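PDB 6V82: tryptophan synthase alpha chain from Chlamydia trachomatis, which probably catalyses the aldol cleavage of indoleglycerol phosphate to indole and glyceraldehyde 3-phosphate, within the last step of tryptophan biosynthesis. Local coordinates for residues Leu18-Gly23 against Leu77-Gly82; His63-Ala68 against His232-Asp237; Leu43-Pro48 against Glu81-Phe86. All blocks are in the same frame, centred on the assembly; numbering follows the deposited sequence.

Contacts 1 and 3 are buried and share helix 73-84, which lays I79 against the turn that follows strand 13-19, and I83 against strand 42-46, its neighbour in the barrel. Both are carried by isoleucine methyls with no hydrogen bond between their segments; in contact 1 the methyl also lies on a peptide nitrogen. The strands themselves are joined by probable backbone bonds such as L18 O to G46 N at 2.7 Å. Contact 2 belongs to the surface and is different in kind: a guanidinium rests on a threonine methyl between helices 57-68 and 229-236. It touches contact 1 through charge, since R65 NH2 reaches D22 OD2 at 2.8 Å. It meets contact 3 by packing, with H63 and A66 against P48.

Contact 1 of 3, residues Leu18-Gly23 against Leu77-Gly82; sequences LTAGDG and LEIVEG
I79 lays the end of its side chain over the backbone of the turn that follows strand 13-19. Its CD1 methyl is 3.5 Å from G21 N and 4.0 Å from A20 CB, so one carbon covers both a methyl and a peptide nitrogen. CG1 stands anti to the carbonyl carbon (chi1 -73°) and CD1 continues in the extended direction, carrying the methyl out from helix 73-84 while CG2 stays further back. No hydrogen bond joins the two segments. G21 N, beneath the methyl, is satisfied by T28 OG1 of helix 25-37.

The bend is a type II beta turn from T19 to D22, closed by D22 N to T19 O at 3.2 Å. G21 fills its third position with a positive phi of 88°, where a side chain would run into the carbonyl O of A20. In the TIM barrel this turn leaves the C-terminal end of one parallel strand, and helix 73-84 lies on the outer side of the barrel wall. L45 and L71 touch both A20 and I79, closing the apolar patch around the two side chains. A20 CB is about 10 Å from the nearest side-chain atom of E44, the predicted proton acceptor. Beyond the patch the turn becomes polar, where the carboxylate of D22 shares a hydrogen bond with S62.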
ATOM      1  N   LEU A  18      39.400 -26.984  11.650  1.00 21.08           N
ATOM      2  CA  LEU A  18      39.835 -25.593  11.661  1.00 30.11           C
ATOM      3  C   LEU A  18      39.446 -24.933  10.346  1.00 32.55           C
ATOM      4  O   LEU A  18      39.497 -25.560   9.282  1.00 33.97           O
ATOM      5  CB  LEU A  18      41.349 -25.441  11.829  1.00 31.78           C
ATOM      6  CG  LEU A  18      41.980 -25.736  13.173  1.00 37.99           C
ATOM      7  CD1 LEU A  18      43.497 -25.576  13.049  1.00 38.80           C
ATOM      8  CD2 LEU A  18      41.410 -24.812  14.225  1.00 41.52           C
ATOM      9  N   THR A  19      39.102 -23.651  10.414  1.00 30.84           N
ATOM     10  CA  THR A  19      38.859 -22.862   9.211  1.00 26.96           C
ATOM     11  C   THR A  19      40.186 -22.307   8.696  1.00 27.80           C
ATOM     12  O   THR A  19      40.815 -21.471   9.354  1.00 25.17           O
ATOM     13  CB  THR A  19      37.887 -21.726   9.485  1.00 31.86           C
ATOM     14  OG1 THR A  19      36.633 -22.257   9.941  1.00 33.21           O
ATOM     15  CG2 THR A  19      37.679 -20.915   8.214  1.00 28.43           C
ATOM     16  N   ALA A  20      40.604 -22.765   7.517  1.00 18.02           N
ATOM     17  CA  ALA A  20      41.785 -22.203   6.877  1.00 29.80           C
ATOM     18  C   ALA A  20      41.656 -20.690   6.743  1.00 29.94           C
ATOM     19  O   ALA A  20      40.663 -20.185   6.212  1.00 36.18           O
ATOM     20  CB  ALA A  20      41.988 -22.837   5.497  1.00 27.14           C
ATOM     21  N   GLY A  21      42.663 -19.966   7.226  1.00 30.23           N
ATOM     22  CA  GLY A  21      42.722 -18.534   7.047  1.00 30.90           C
ATOM     23  C   GLY A  21      42.025 -17.718   8.117  1.00 31.55           C
ATOM     24  O   GLY A  21      42.149 -16.485   8.112  1.00 26.97           O
ATOM     25  N   ASP A  22      41.287 -18.353   9.021  1.00 33.41           N
ATOM     26  CA  ASP A  22      40.714 -17.640  10.157  1.00 38.44           C
ATOM     27  C   ASP A  22      41.861 -17.199  11.059  1.00 41.77           C
ATOM     28  O   ASP A  22      42.588 -18.034  11.606  1.00 42.85           O
ATOM     29  CB  ASP A  22      39.723 -18.543  10.887  1.00 38.58           C
ATOM     30  CG  ASP A  22      38.996 -17.832  12.013  1.00 40.92           C
ATOM     31  OD1 ASP A  22      39.114 -16.591  12.098  1.00 45.29           O
ATOM     32  OD2 ASP A  22      38.320 -18.521  12.814  1.00 39.05           O
ATOM     33  N   GLY A  23      42.055 -15.892  11.195  1.00 38.33           N
ATOM     34  CA  GLY A  23      43.232 -15.386  11.869  1.00 35.77           C
ATOM     35  C   GLY A  23      44.458 -15.206  10.990  1.00 36.39           C
ATOM     36  O   GLY A  23      45.488 -14.721  11.485  1.00 36.78           O
ATOM     37  N   LEU A  77      46.982 -23.136  -0.176  1.00 29.31           N
ATOM     38  CA  LEU A  77      48.157 -23.950  -0.464  1.00 26.48           C
ATOM     39  C   LEU A  77      49.308 -23.609   0.471  1.00 27.60           C
ATOM     40  O   LEU A  77      49.997 -24.511   0.962  1.00 31.18           O
ATOM     41  CB  LEU A  77      48.584 -23.780  -1.925  1.00 27.14           C
ATOM     42  CG  LEU A  77      47.595 -24.322  -2.963  1.00 26.61           C
ATOM     43  CD1 LEU A  77      48.142 -24.117  -4.357  1.00 25.64           C
ATOM     44  CD2 LEU A  77      47.294 -25.790  -2.718  1.00 29.47           C
ATOM     45  N   GLU A  78      49.543 -22.313   0.724  1.00 30.20           N
ATOM     46  CA  GLU A  78      50.559 -21.921   1.703  1.00 33.63           C
ATOM     47  C   GLU A  78      50.287 -22.543   3.062  1.00 34.29           C
ATOM     48  O   GLU A  78      51.217 -22.983   3.749  1.00 30.01           O
ATOM     49  CB  GLU A  78      50.591 -20.415   1.890  1.00 39.96           C
ATOM     50  CG  GLU A  78      51.178 -19.588   0.819  1.00 50.64           C
ATOM     51  CD  GLU A  78      51.291 -18.152   1.291  1.00 61.01           C
ATOM     52  OE1 GLU A  78      51.842 -17.936   2.405  1.00 58.69           O
ATOM     53  OE2 GLU A  78      50.791 -17.254   0.573  1.00 63.20           O
ATOM     54  N   ILE A  79      49.018 -22.525   3.488  1.00 28.18           N
ATOM     55  CA  ILE A  79      48.654 -23.064   4.793  1.00 27.92           C
ATOM     56  C   ILE A  79      48.961 -24.552   4.853  1.00 28.17           C
ATOM     57  O   ILE A  79      49.588 -25.037   5.804  1.00 25.75           O
ATOM     58  CB  ILE A  79      47.171 -22.793   5.084  1.00 22.10           C
ATOM     59  CG1 ILE A  79      46.964 -21.318   5.401  1.00 27.03           C
ATOM     60  CG2 ILE A  79      46.690 -23.685   6.226  1.00 19.89           C
ATOM     61  CD1 ILE A  79      45.531 -20.934   5.438  1.00 29.20           C
ATOM     62  N   VAL A  80      48.511 -25.299   3.840  1.00 23.85           N
ATOM     63  CA  VAL A  80      48.754 -26.737   3.817  1.00 23.34           C
ATOM     64  C   VAL A  80      50.245 -27.023   3.776  1.00 28.89           C
ATOM     65  O   VAL A  80      50.731 -27.940   4.445  1.00 32.77           O
ATOM     66  CB  VAL A  80      48.026 -27.386   2.630  1.00 20.42           C
ATOM     67  CG1 VAL A  80      48.407 -28.871   2.531  1.00 21.27           C
ATOM     68  CG2 VAL A  80      46.531 -27.214   2.787  1.00 17.39           C
ATOM     69  N   GLU A  81      51.001 -26.240   3.003  1.00 25.66           N
ATOM     70  CA  GLU A  81      52.447 -26.445   2.977  1.00 33.16           C
ATOM     71  C   GLU A  81      53.095 -26.091   4.311  1.00 33.01           C
ATOM     72  O   GLU A  81      54.069 -26.734   4.707  1.00 32.29           O
ATOM     73  CB  GLU A  81      53.071 -25.649   1.835  1.00 38.10           C
ATOM     74  CG  GLU A  81      52.693 -26.205   0.468  1.00 51.51           C
ATOM     75  CD  GLU A  81      53.038 -25.264  -0.669  1.00 61.23           C
ATOM     76  OE1 GLU A  81      53.809 -24.319  -0.421  1.00 63.42           O
ATOM     77  OE2 GLU A  81      52.534 -25.465  -1.800  1.00 65.71           O
ATOM     78  N   GLY A  82      52.560 -25.096   5.025  1.00 32.35           N
ATOM     79  CA  GLY A  82      53.086 -24.781   6.343  1.00 27.20           C
ATOM     80  C   GLY A  82      52.829 -25.879   7.358  1.00 33.62           C
ATOM     81  O   GLY A  82      53.667 -26.140   8.227  1.00 35.22           O
TER

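Contact 2 of 3, residues His63-Ala68 against His232-Asp237; sequences HDRALA and HQTTMD
R65 meets T235 through its guanidinium, and the close part of this contact is confined to a single methyl. T235 CG2 lies 3.6 Å from R65 NH2 and 3.8 Å from R65 NH1, approaching the flat group obliquely, while the two side chains cross at about a right angle. A bend in the arginine chain at chi3 (-55°) turns the guanidinium there, with D22 as the partner of its polar end.

On the other helix, T235 OG1 is turned back to H232 O in the carbonyl plane, at a modelled 2.5 Å that is doubtfully short. T235 N uses the same H232 O, at 3.0 Å. These helices, 57-68 and 229-236, follow strands 42-46 and 223-226 of the TIM barrel, both at the C-terminal ends of the parallel strands.

The loose side is at T234, whose OG1 is 4.4 Å from R65 NH2 and bonds V231 O instead. T235 is exposed, and no hydrogen bond spans the two segments. Away from this contact D64, next to R65 in the chain, pairs by a salt bridge with a basic side chain of another protein chain.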
ATOM      1  N   HIS A  63      34.040 -18.621   8.799  1.00 31.96           N
ATOM      2  CA  HIS A  63      34.272 -18.421   7.372  1.00 32.17           C
ATOM      3  C   HIS A  63      34.306 -16.932   7.015  1.00 32.49           C
ATOM      4  O   HIS A  63      35.174 -16.490   6.251  1.00 31.57           O
ATOM      5  CB  HIS A  63      33.193 -19.150   6.566  1.00 28.96           C
ATOM      6  CG  HIS A  63      33.336 -20.642   6.565  1.00 29.22           C
ATOM      7  ND1 HIS A  63      32.808 -21.437   5.568  1.00 30.98           N
ATOM      8  CD2 HIS A  63      33.960 -21.484   7.424  1.00 31.13           C
ATOM      9  CE1 HIS A  63      33.100 -22.703   5.813  1.00 29.92           C
ATOM     10  NE2 HIS A  63      33.794 -22.760   6.936  1.00 31.23           N
ATOM     11  N   ASP A  64      33.377 -16.140   7.568  1.00 28.80           N
ATOM     12  CA  ASP A  64      33.392 -14.698   7.323  1.00 33.67           C
ATOM     13  C   ASP A  64      34.739 -14.092   7.707  1.00 38.35           C
ATOM     14  O   ASP A  64      35.304 -13.293   6.951  1.00 35.81           O
ATOM     15  CB  ASP A  64      32.260 -13.989   8.085  1.00 37.68           C
ATOM     16  CG  ASP A  64      30.855 -14.379   7.589  1.00 56.93           C
ATOM     17  OD1 ASP A  64      30.750 -15.154   6.607  1.00 62.74           O
ATOM     18  OD2 ASP A  64      29.849 -13.910   8.197  1.00 62.50           O
ATOM     19  N   ARG A  65      35.276 -14.473   8.880  1.00 37.68           N
ATOM     20  CA  ARG A  65      36.550 -13.912   9.329  1.00 37.21           C
ATOM     21  C   ARG A  65      37.687 -14.288   8.382  1.00 37.57           C
ATOM     22  O   ARG A  65      38.517 -13.446   8.029  1.00 29.12           O
ATOM     23  CB  ARG A  65      36.879 -14.372  10.754  1.00 30.24           C
ATOM     24  CG  ARG A  65      36.047 -13.730  11.855  1.00 32.99           C
ATOM     25  CD  ARG A  65      36.620 -14.019  13.238  1.00 33.95           C
ATOM     26  NE  ARG A  65      36.781 -15.452  13.473  1.00 35.14           N
ATOM     27  CZ  ARG A  65      35.893 -16.210  14.114  1.00 42.00           C
ATOM     28  NH1 ARG A  65      34.772 -15.673  14.598  1.00 38.50           N
ATOM     29  NH2 ARG A  65      36.127 -17.509  14.268  1.00 44.22           N
ATOM     30  N   ALA A  66      37.732 -15.551   7.960  1.00 30.68           N
ATOM     31  CA  ALA A  66      38.825 -16.013   7.118  1.00 30.40           C
ATOM     32  C   ALA A  66      38.838 -15.278   5.779  1.00 32.27           C
ATOM     33  O   ALA A  66      39.906 -14.897   5.282  1.00 35.53           O
ATOM     34  CB  ALA A  66      38.710 -17.524   6.929  1.00 23.88           C
ATOM     35  N   LEU A  67      37.659 -15.042   5.193  1.00 31.48           N
ATOM     36  CA  LEU A  67      37.587 -14.361   3.903  1.00 32.76           C
ATOM     37  C   LEU A  67      37.840 -12.860   4.025  1.00 33.73           C
ATOM     38  O   LEU A  67      38.380 -12.247   3.099  1.00 37.06           O
ATOM     39  CB  LEU A  67      36.230 -14.627   3.246  1.00 27.99           C
ATOM     40  CG  LEU A  67      36.109 -16.064   2.708  1.00 31.36           C
ATOM     41  CD1 LEU A  67      34.701 -16.349   2.199  1.00 24.90           C
ATOM     42  CD2 LEU A  67      37.132 -16.310   1.599  1.00 22.42           C
ATOM     43  N   ALA A  68      37.465 -12.247   5.148  1.00 32.72           N
ATOM     44  CA  ALA A  68      37.836 -10.859   5.368  1.00 32.99           C
ATOM     45  C   ALA A  68      39.328 -10.703   5.628  1.00 40.59           C
ATOM     46  O   ALA A  68      39.860  -9.603   5.458  1.00 41.49           O
ATOM     47  CB  ALA A  68      37.030 -10.271   6.527  1.00 35.05           C
ATOM     48  N   HIS A 232      35.602 -22.250  18.227  1.00 48.08           N
ATOM     49  CA  HIS A 232      35.052 -21.401  19.275  1.00 50.89           C
ATOM     50  C   HIS A 232      36.138 -20.957  20.248  1.00 50.04           C
ATOM     51  O   HIS A 232      36.135 -19.812  20.715  1.00 51.33           O
ATOM     52  CB  HIS A 232      33.939 -22.146  20.004  1.00 44.03           C
ATOM     53  CG  HIS A 232      33.398 -21.412  21.182  1.00 50.32           C
ATOM     54  ND1 HIS A 232      32.361 -20.510  21.082  1.00 52.50           N
ATOM     55  CD2 HIS A 232      33.751 -21.439  22.488  1.00 51.84           C
ATOM     56  CE1 HIS A 232      32.095 -20.015  22.277  1.00 53.79           C
ATOM     57  NE2 HIS A 232      32.925 -20.563  23.148  1.00 55.15           N
ATOM     58  N   GLN A 233      37.088 -21.844  20.547  1.00 49.86           N
ATOM     59  CA  GLN A 233      38.158 -21.495  21.472  1.00 48.16           C
ATOM     60  C   GLN A 233      39.051 -20.389  20.913  1.00 47.79           C
ATOM     61  O   GLN A 233      39.521 -19.536  21.675  1.00 50.38           O
ATOM     62  CB  GLN A 233      38.973 -22.747  21.823  1.00 42.03           C
ATOM     63  CG  GLN A 233      40.192 -22.499  22.705  1.00 45.62           C
ATOM     64  CD  GLN A 233      39.869 -21.708  23.973  1.00 54.70           C
ATOM     65  OE1 GLN A 233      38.763 -21.783  24.508  1.00 55.72           O
ATOM     66  NE2 GLN A 233      40.844 -20.940  24.454  1.00 58.23           N
ATOM     67  N   THR A 234      39.276 -20.357  19.594  1.00 42.84           N
ATOM     68  CA  THR A 234      40.093 -19.277  19.053  1.00 44.85           C
ATOM     69  C   THR A 234      39.422 -17.924  19.251  1.00 51.73           C
ATOM     70  O   THR A 234      40.106 -16.898  19.241  1.00 58.20           O
ATOM     71  CB  THR A 234      40.422 -19.505  17.564  1.00 46.12           C
ATOM     72  OG1 THR A 234      39.255 -19.323  16.756  1.00 45.71           O
ATOM     73  CG2 THR A 234      40.997 -20.909  17.323  1.00 33.72           C
ATOM     74  N   THR A 235      38.111 -17.896  19.466  1.00 53.32           N
ATOM     75  CA  THR A 235      37.425 -16.644  19.755  1.00 59.76           C
ATOM     76  C   THR A 235      37.428 -16.284  21.238  1.00 67.05           C
ATOM     77  O   THR A 235      37.207 -15.113  21.574  1.00 68.65           O
ATOM     78  CB  THR A 235      35.972 -16.697  19.266  1.00 55.74           C
ATOM     79  OG1 THR A 235      35.201 -17.539  20.136  1.00 52.39           O
ATOM     80  CG2 THR A 235      35.905 -17.232  17.832  1.00 52.26           C
ATOM     81  N   MET A 236      37.650 -17.254  22.129  1.00 67.82           N
ATOM     82  CA  MET A 236      37.753 -16.958  23.558  1.00 66.82           C
ATOM     83  C   MET A 236      39.141 -16.427  23.903  1.00 63.54           C
ATOM     84  O   MET A 236      39.290 -15.331  24.457  1.00 60.95           O
ATOM     85  CB  MET A 236      37.450 -18.217  24.380  1.00 68.00           C
ATOM     86  CG  MET A 236      36.019 -18.698  24.311  1.00 76.04           C
ATOM     87  SD  MET A 236      34.891 -17.626  25.216  1.00 91.83           S
ATOM     88  CE  MET A 236      35.436 -17.863  26.913  1.00 94.85           C
ATOM     89  N   ASP A 237      40.163 -17.212  23.584  1.00 61.22           N
ATOM     90  CA  ASP A 237      41.557 -16.847  23.807  1.00 65.23           C
ATOM     91  C   ASP A 237      42.317 -17.513  22.675  1.00 63.64           C
ATOM     92  O   ASP A 237      42.398 -18.744  22.633  1.00 62.32           O
ATOM     93  CB  ASP A 237      42.048 -17.321  25.176  1.00 67.57           C
ATOM     94  CG  ASP A 237      43.518 -17.014  25.421  1.00 71.61           C
ATOM     95  OD1 ASP A 237      44.175 -16.409  24.544  1.00 72.73           O
ATOM     96  OD2 ASP A 237      44.018 -17.382  26.509  1.00 74.92           O
TER

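Contact 3 of 3, residues Leu43-Pro48 against Glu81-Phe86; sequences LELGFP and EGIRAF
I83 faces the ends of L43 and L45 from the helix side, joining helix 73-84 to strand 42-46 of the TIM barrel. The isoleucine has the most surface buried here. Its CD1 sits near both leucines, coming within 4.5 Å of L43 CD1 as well as close to the end of L45, and I83 CG2 adds a second approach to L43 CD1 at 4.4 Å. CG1 of I83 stands anti to the carbonyl carbon (chi1 -66°), which leaves CG2 anti to the backbone N.

The leucines are two residues apart on the strand, and both CB atoms face the helix on the outer side of the barrel wall. L45 has its CG anti to the backbone N (chi1 -166°), and each leucine presents one delta methyl. The contacts are all of the apolar kind, and no polar group crosses between the segments.

Strand alternation sends the intervening E44 the other way, into the barrel. There this predicted proton acceptor forms a salt bridge with R205 and a hydrogen bond with Y173. A32 of helix 25-37 touches both L43 and I83, extending the apolar layer between helices and sheet. The approaches across the contact are loose, and even the nearest pair of atoms, L45 CD2 and I83 CD1, stands 4.3 Å apart.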
ATOM      1  N   LEU A  43      43.383 -33.743  10.660  1.00 21.41           N
ATOM      2  CA  LEU A  43      42.944 -32.361  10.548  1.00 27.70           C
ATOM      3  C   LEU A  43      41.891 -32.240   9.455  1.00 26.81           C
ATOM      4  O   LEU A  43      42.087 -32.734   8.342  1.00 19.88           O
ATOM      5  CB  LEU A  43      44.116 -31.432  10.245  1.00 24.24           C
ATOM      6  CG  LEU A  43      44.962 -31.172  11.477  1.00 33.89           C
ATOM      7  CD1 LEU A  43      46.064 -30.192  11.163  1.00 38.11           C
ATOM      8  CD2 LEU A  43      44.077 -30.678  12.619  1.00 30.92           C
ATOM      9  N   GLU A  44      40.769 -31.602   9.780  1.00 33.98           N
ATOM     10  CA  GLU A  44      39.766 -31.251   8.785  1.00 26.43           C
ATOM     11  C   GLU A  44      39.868 -29.756   8.583  1.00 24.58           C
ATOM     12  O   GLU A  44      39.485 -28.977   9.462  1.00 30.57           O
ATOM     13  CB  GLU A  44      38.358 -31.660   9.194  1.00 29.62           C
ATOM     14  CG  GLU A  44      37.338 -31.399   8.081  1.00 34.03           C
ATOM     15  CD  GLU A  44      36.138 -32.341   8.139  1.00 43.87           C
ATOM     16  OE1 GLU A  44      35.002 -31.858   8.380  1.00 53.29           O
ATOM     17  OE2 GLU A  44      36.336 -33.567   7.950  1.00 40.62           O
ATOM     18  N   LEU A  45      40.392 -29.367   7.428  1.00 23.94           N
ATOM     19  CA  LEU A  45      40.723 -27.986   7.125  1.00 24.08           C
ATOM     20  C   LEU A  45      39.614 -27.387   6.258  1.00 28.90           C
ATOM     21  O   LEU A  45      39.367 -27.853   5.136  1.00 27.60           O
ATOM     22  CB  LEU A  45      42.089 -27.929   6.441  1.00 23.72           C
ATOM     23  CG  LEU A  45      42.757 -26.570   6.337  1.00 35.85           C
ATOM     24  CD1 LEU A  45      42.999 -25.972   7.723  1.00 37.85           C
ATOM     25  CD2 LEU A  45      44.061 -26.727   5.573  1.00 41.30           C
ATOM     26  N   GLY A  46      38.925 -26.377   6.788  1.00 28.61           N
ATOM     27  CA  GLY A  46      37.814 -25.786   6.069  1.00 26.14           C
ATOM     28  C   GLY A  46      38.249 -24.745   5.056  1.00 25.80           C
ATOM     29  O   GLY A  46      38.940 -23.780   5.410  1.00 24.44           O
ATOM     30  N   PHE A  47      37.895 -24.964   3.792  1.00 19.60           N
ATOM     31  CA  PHE A  47      37.939 -23.922   2.771  1.00 22.60           C
ATOM     32  C   PHE A  47      36.755 -22.993   3.039  1.00 28.60           C
ATOM     33  O   PHE A  47      35.597 -23.409   2.863  1.00 27.53           O
ATOM     34  CB  PHE A  47      37.882 -24.546   1.365  1.00 25.54           C
ATOM     35  CG  PHE A  47      38.380 -23.642   0.247  1.00 28.58           C
ATOM     36  CD1 PHE A  47      38.990 -24.193  -0.881  1.00 28.73           C
ATOM     37  CD2 PHE A  47      38.219 -22.263   0.301  1.00 29.16           C
ATOM     38  CE1 PHE A  47      39.444 -23.384  -1.939  1.00 29.82           C
ATOM     39  CE2 PHE A  47      38.675 -21.444  -0.748  1.00 32.39           C
ATOM     40  CZ  PHE A  47      39.291 -22.011  -1.870  1.00 31.26           C
ATOM     41  N   PRO A  48      36.981 -21.776   3.524  1.00 26.01           N
ATOM     42  CA  PRO A  48      35.852 -20.918   3.885  1.00 24.86           C
ATOM     43  C   PRO A  48      35.083 -20.487   2.649  1.00 31.14           C
ATOM     44  O   PRO A  48      35.667 -20.135   1.620  1.00 29.14           O
ATOM     45  CB  PRO A  48      36.519 -19.729   4.580  1.00 26.60           C
ATOM     46  CG  PRO A  48      37.898 -19.729   4.036  1.00 27.33           C
ATOM     47  CD  PRO A  48      38.273 -21.155   3.847  1.00 21.44           C
ATOM     48  N   GLU A  81      51.001 -26.240   3.003  1.00 25.66           N
ATOM     49  CA  GLU A  81      52.447 -26.445   2.977  1.00 33.16           C
ATOM     50  C   GLU A  81      53.095 -26.091   4.311  1.00 33.01           C
ATOM     51  O   GLU A  81      54.069 -26.734   4.707  1.00 32.29           O
ATOM     52  CB  GLU A  81      53.071 -25.649   1.835  1.00 38.10           C
ATOM     53  CG  GLU A  81      52.693 -26.205   0.468  1.00 51.51           C
ATOM     54  CD  GLU A  81      53.038 -25.264  -0.669  1.00 61.23           C
ATOM     55  OE1 GLU A  81      53.809 -24.319  -0.421  1.00 63.42           O
ATOM     56  OE2 GLU A  81      52.534 -25.465  -1.800  1.00 65.71           O
ATOM     57  N   GLY A  82      52.560 -25.096   5.025  1.00 32.35           N
ATOM     58  CA  GLY A  82      53.086 -24.781   6.343  1.00 27.20           C
ATOM     59  C   GLY A  82      52.829 -25.879   7.358  1.00 33.62           C
ATOM     60  O   GLY A  82      53.667 -26.140   8.227  1.00 35.22           O
ATOM     61  N   ILE A  83      51.668 -26.539   7.262  1.00 32.84           N
ATOM     62  CA  ILE A  83      51.379 -27.690   8.118  1.00 31.22           C
ATOM     63  C   ILE A  83      52.307 -28.851   7.786  1.00 31.07           C
ATOM     64  O   ILE A  83      52.843 -29.513   8.685  1.00 34.11           O
ATOM     65  CB  ILE A  83      49.901 -28.103   7.978  1.00 30.96           C
ATOM     66  CG1 ILE A  83      48.985 -27.007   8.522  1.00 27.42           C
ATOM     67  CG2 ILE A  83      49.648 -29.434   8.665  1.00 21.20           C
ATOM     68  CD1 ILE A  83      47.544 -27.195   8.127  1.00 28.15           C
ATOM     69  N   ARG A  84      52.512 -29.123   6.491  1.00 30.94           N
ATOM     70  CA  ARG A  84      53.359 -30.250   6.100  1.00 33.71           C
ATOM     71  C   ARG A  84      54.828 -30.005   6.394  1.00 32.63           C
ATOM     72  O   ARG A  84      55.585 -30.969   6.511  1.00 38.99           O
ATOM     73  CB  ARG A  84      53.178 -30.582   4.618  1.00 29.59           C
ATOM     74  CG  ARG A  84      51.951 -31.435   4.334  1.00 29.78           C
ATOM     75  CD  ARG A  84      52.187 -32.887   4.701  1.00 42.10           C
ATOM     76  NE  ARG A  84      50.973 -33.680   4.502  1.00 49.34           N
ATOM     77  CZ  ARG A  84      50.140 -34.063   5.471  1.00 36.41           C
ATOM     78  NH1 ARG A  84      50.379 -33.755   6.745  1.00 25.48           N
ATOM     79  NH2 ARG A  84      49.069 -34.776   5.160  1.00 28.98           N
ATOM     80  N   ALA A  85      55.250 -28.746   6.521  1.00 30.23           N
ATOM     81  CA  ALA A  85      56.596 -28.456   6.997  1.00 31.59           C
ATOM     82  C   ALA A  85      56.763 -28.762   8.480  1.00 32.04           C
ATOM     83  O   ALA A  85      57.894 -28.769   8.976  1.00 33.04           O
ATOM     84  CB  ALA A  85      56.945 -26.996   6.726  1.00 30.89           C
ATOM     85  N   PHE A  86      55.664 -29.003   9.190  1.00 29.43           N
ATOM     86  CA  PHE A  86      55.693 -29.416  10.582  1.00 35.60           C
ATOM     87  C   PHE A  86      55.514 -30.924  10.734  1.00 37.56           C
ATOM     88  O   PHE A  86      56.246 -31.568  11.489  1.00 32.02           O
ATOM     89  CB  PHE A  86      54.603 -28.672  11.370  1.00 36.17           C
ATOM     90  CG  PHE A  86      54.490 -29.110  12.793  1.00 29.52           C
ATOM     91  CD1 PHE A  86      55.509 -28.836  13.697  1.00 31.78           C
ATOM     92  CD2 PHE A  86      53.377 -29.810  13.228  1.00 31.21           C
ATOM     93  CE1 PHE A  86      55.420 -29.248  15.023  1.00 32.98           C
ATOM     94  CE2 PHE A  86      53.268 -30.218  14.558  1.00 30.43           C
ATOM     95  CZ  PHE A  86      54.292 -29.940  15.458  1.00 35.21           C
TER